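Methyltransferase domain-containing protein (PDB 7CLU) probably transfers a methyl group from S-adenosyl-L-methionine to a hydroxyl group during prodigiosin synthesis, acting as a dimeric O-methyltransferase that recognises its substrate by induced fit. Local coordinates at residues A[104-109]-A[119-124]. Residues are numbered along the deposited sequence; the frame is centred on the assembly and turned at random.
Sequences YPLWGE and HQRRTV
With CG1 held anti to the backbone N (chi1 165°), Val124 spreads its two methyls over Pro105 and Glu109: CG1 meets Pro105 CB at 3.5 Å, while CG2 lies 3.7 Å from Glu109 CG. Leu106, whose CG sits beside its own backbone N (chi1 -70°), sends one methyl to the start of the opposing helix, where Leu106 CD2 stands 3.4 Å from Gln120 C and 4.0 Å from Val124 CB. No hydrogen bond crosses between the segments, an example of helix ends held together by van der Waals contact, in which methyls and the aliphatic parts of polar side chains lie against side chains and backbone. Here the tail of helix 93-107 meets the head of helix 121-125, two pieces joined through helix 110-116 in a class II O-methyltransferase; beyond them, Trp107 stacks on Phe16 of the second subunit. Gln120, the N-cap residue, rests its CG 3.5 Å from Glu109 O, and the bend at chi2 turns the amide so that OE1 receives Thr123 OG1 at 3.1 Å, the donor lying well above the carbonyl plane. The backbone N of Arg121 bonds to His119 ND1 close to the ring plane, and the Arg121 guanidinium, salt-bridged to Asp300, places a face against the same ND1.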
ATOM      1  N   TYR A 104      -5.425  -5.106   5.004  1.00 22.46           N
ATOM      2  CA  TYR A 104      -4.335  -5.627   4.182  1.00 21.02           C
ATOM      3  C   TYR A 104      -4.600  -7.066   3.761  1.00 24.37           C
ATOM      4  O   TYR A 104      -4.485  -7.363   2.559  1.00 24.79           O
ATOM      5  CB  TYR A 104      -3.013  -5.469   4.935  1.00 21.27           C
ATOM      6  CG  TYR A 104      -1.775  -5.804   4.144  1.00 23.60           C
ATOM      7  CD1 TYR A 104      -1.302  -7.122   4.066  1.00 23.53           C
ATOM      8  CD2 TYR A 104      -1.067  -4.810   3.487  1.00 23.18           C
ATOM      9  CE1 TYR A 104      -0.142  -7.428   3.355  1.00 22.60           C
ATOM     10  CE2 TYR A 104       0.095  -5.099   2.782  1.00 23.65           C
ATOM     11  CZ  TYR A 104       0.553  -6.403   2.713  1.00 26.70           C
ATOM     12  OH  TYR A 104       1.714  -6.668   1.996  1.00 25.43           O
ATOM     13  N   PRO A 105      -4.986  -7.990   4.654  1.00 24.31           N
ATOM     14  CA  PRO A 105      -5.277  -9.353   4.174  1.00 27.54           C
ATOM     15  C   PRO A 105      -6.377  -9.393   3.124  1.00 24.37           C
ATOM     16  O   PRO A 105      -6.251 -10.122   2.135  1.00 25.25           O
ATOM     17  CB  PRO A 105      -5.673 -10.105   5.454  1.00 26.92           C
ATOM     18  CG  PRO A 105      -5.101  -9.323   6.556  1.00 32.19           C
ATOM     19  CD  PRO A 105      -5.107  -7.895   6.121  1.00 23.86           C
ATOM     20  N   LEU A 106      -7.443  -8.610   3.298  1.00 22.62           N
ATOM     21  CA  LEU A 106      -8.560  -8.648   2.355  1.00 22.02           C
ATOM     22  C   LEU A 106      -8.157  -8.108   0.988  1.00 25.01           C
ATOM     23  O   LEU A 106      -8.530  -8.675  -0.043  1.00 23.60           O
ATOM     24  CB  LEU A 106      -9.732  -7.840   2.909  1.00 23.46           C
ATOM     25  CG  LEU A 106     -10.454  -8.438   4.108  1.00 25.51           C
ATOM     26  CD1 LEU A 106     -11.331  -7.367   4.734  1.00 23.52           C
ATOM     27  CD2 LEU A 106     -11.289  -9.656   3.649  1.00 25.80           C
ATOM     28  N   TRP A 107      -7.395  -7.008   0.948  1.00 21.56           N
ATOM     29  CA  TRP A 107      -6.980  -6.498  -0.352  1.00 22.12           C
ATOM     30  C   TRP A 107      -6.031  -7.444  -1.066  1.00 20.89           C
ATOM     31  O   TRP A 107      -5.867  -7.330  -2.285  1.00 21.45           O
ATOM     32  CB  TRP A 107      -6.318  -5.126  -0.226  1.00 21.33           C
ATOM     33  CG  TRP A 107      -7.298  -3.994  -0.137  1.00 21.27           C
ATOM     34  CD1 TRP A 107      -8.060  -3.655   0.945  1.00 20.20           C
ATOM     35  CD2 TRP A 107      -7.587  -3.025  -1.156  1.00 22.16           C
ATOM     36  NE1 TRP A 107      -8.814  -2.538   0.657  1.00 22.57           N
ATOM     37  CE2 TRP A 107      -8.545  -2.136  -0.627  1.00 24.24           C
ATOM     38  CE3 TRP A 107      -7.142  -2.837  -2.475  1.00 20.43           C
ATOM     39  CZ2 TRP A 107      -9.056  -1.053  -1.365  1.00 24.87           C
ATOM     40  CZ3 TRP A 107      -7.658  -1.776  -3.210  1.00 23.39           C
ATOM     41  CH2 TRP A 107      -8.596  -0.887  -2.645  1.00 19.73           C
ATOM     42  N   GLY A 108      -5.397  -8.359  -0.341  1.00 22.09           N
ATOM     43  CA  GLY A 108      -4.624  -9.391  -1.005  1.00 28.49           C
ATOM     44  C   GLY A 108      -5.459 -10.165  -2.004  1.00 27.43           C
ATOM     45  O   GLY A 108      -4.948 -10.622  -3.024  1.00 28.11           O
ATOM     46  N   GLU A 109      -6.765 -10.263  -1.755  1.00 26.96           N
ATOM     47  CA  GLU A 109      -7.691 -10.995  -2.611  1.00 30.95           C
ATOM     48  C   GLU A 109      -8.628 -10.062  -3.380  1.00 31.10           C
ATOM     49  O   GLU A 109      -9.767 -10.431  -3.687  1.00 25.66           O
ATOM     50  CB  GLU A 109      -8.486 -12.000  -1.772  1.00 27.91           C
ATOM     51  CG  GLU A 109      -7.616 -13.017  -1.032  1.00 27.19           C
ATOM     52  CD  GLU A 109      -6.882 -13.956  -1.987  1.00 33.54           C
ATOM     53  OE1 GLU A 109      -7.551 -14.588  -2.824  1.00 29.87           O
ATOM     54  OE2 GLU A 109      -5.635 -14.039  -1.923  1.00 40.88           O
ATOM     55  N   HIS A 119     -17.328  -9.697  -0.753  1.00 26.60           N
ATOM     56  CA  HIS A 119     -16.273  -9.588   0.245  1.00 30.88           C
ATOM     57  C   HIS A 119     -15.422 -10.856   0.267  1.00 32.06           C
ATOM     58  O   HIS A 119     -15.836 -11.927  -0.181  1.00 29.47           O
ATOM     59  CB  HIS A 119     -16.872  -9.339   1.631  1.00 32.29           C
ATOM     60  CG  HIS A 119     -17.581 -10.533   2.197  1.00 36.29           C
ATOM     61  ND1 HIS A 119     -16.926 -11.525   2.897  1.00 30.36           N
ATOM     62  CD2 HIS A 119     -18.887 -10.899   2.158  1.00 32.65           C
ATOM     63  CE1 HIS A 119     -17.795 -12.452   3.263  1.00 37.46           C
ATOM     64  NE2 HIS A 119     -18.990 -12.102   2.819  1.00 35.33           N
ATOM     65  N   GLN A 120     -14.206 -10.726   0.797  1.00 29.41           N
ATOM     66  CA  GLN A 120     -13.307 -11.868   0.903  1.00 30.83           C
ATOM     67  C   GLN A 120     -13.090 -12.296   2.352  1.00 29.83           C
ATOM     68  O   GLN A 120     -12.081 -12.934   2.655  1.00 31.15           O
ATOM     69  CB  GLN A 120     -11.974 -11.556   0.217  1.00 29.58           C
ATOM     70  CG  GLN A 120     -12.110 -11.300  -1.294  1.00 25.91           C
ATOM     71  CD  GLN A 120     -12.710 -12.475  -2.040  1.00 31.94           C
ATOM     72  OE1 GLN A 120     -12.075 -13.529  -2.154  1.00 30.90           O
ATOM     73  NE2 GLN A 120     -13.928 -12.301  -2.571  1.00 25.70           N
ATOM     74  N   ARG A 121     -14.027 -11.977   3.254  1.00 31.83           N
ATOM     75  CA  ARG A 121     -13.830 -12.340   4.655  1.00 31.30           C
ATOM     76  C   ARG A 121     -13.822 -13.858   4.855  1.00 35.47           C
ATOM     77  O   ARG A 121     -13.117 -14.357   5.741  1.00 35.48           O
ATOM     78  CB  ARG A 121     -14.901 -11.684   5.528  1.00 29.53           C
ATOM     79  CG  ARG A 121     -14.888 -10.144   5.494  1.00 31.75           C
ATOM     80  CD  ARG A 121     -15.910  -9.533   6.444  1.00 34.55           C
ATOM     81  NE  ARG A 121     -17.213 -10.192   6.366  1.00 36.13           N
ATOM     82  CZ  ARG A 121     -18.236  -9.789   5.613  1.00 36.68           C
ATOM     83  NH1 ARG A 121     -18.133  -8.710   4.851  1.00 31.41           N
ATOM     84  NH2 ARG A 121     -19.381 -10.474   5.626  1.00 36.53           N
ATOM     85  N   ARG A 122     -14.584 -14.605   4.047  1.00 32.00           N
ATOM     86  CA  ARG A 122     -14.598 -16.064   4.158  1.00 35.85           C
ATOM     87  C   ARG A 122     -13.283 -16.653   3.673  1.00 34.14           C
ATOM     88  O   ARG A 122     -12.605 -17.384   4.401  1.00 37.67           O
ATOM     89  CB  ARG A 122     -15.757 -16.656   3.349  1.00 40.51           C
ATOM     90  CG  ARG A 122     -17.153 -16.195   3.737  1.00 43.66           C
ATOM     91  CD  ARG A 122     -18.213 -17.071   3.059  1.00 48.84           C
ATOM     92  NE  ARG A 122     -19.289 -16.280   2.463  1.00 53.12           N
ATOM     93  CZ  ARG A 122     -20.350 -15.837   3.133  1.00 58.97           C
ATOM     94  NH1 ARG A 122     -20.478 -16.106   4.426  1.00 56.36           N
ATOM     95  NH2 ARG A 122     -21.286 -15.123   2.514  1.00 59.54           N
ATOM     96  N   THR A 123     -12.933 -16.362   2.420  1.00 32.00           N
ATOM     97  CA  THR A 123     -11.610 -16.623   1.875  1.00 37.15           C
ATOM     98  C   THR A 123     -10.512 -16.334   2.893  1.00 41.05           C
ATOM     99  O   THR A 123      -9.752 -17.226   3.291  1.00 40.09           O
ATOM    100  CB  THR A 123     -11.429 -15.748   0.626  1.00 40.95           C
ATOM    101  OG1 THR A 123     -12.594 -15.856  -0.213  1.00 45.29           O
ATOM    102  CG2 THR A 123     -10.186 -16.140  -0.152  1.00 39.49           C
ATOM    103  N   VAL A 124     -10.459 -15.090   3.370  1.00 37.49           N
ATOM    104  CA  VAL A 124      -9.267 -14.613   4.059  1.00 36.16           C
ATOM    105  C   VAL A 124      -9.251 -15.036   5.527  1.00 39.12           C
ATOM    106  O   VAL A 124      -8.200 -15.419   6.058  1.00 41.85           O
ATOM    107  CB  VAL A 124      -9.165 -13.082   3.886  1.00 34.17           C
ATOM    108  CG1 VAL A 124      -8.189 -12.483   4.861  1.00 33.20           C
ATOM    109  CG2 VAL A 124      -8.794 -12.736   2.435  1.00 28.96           C
TER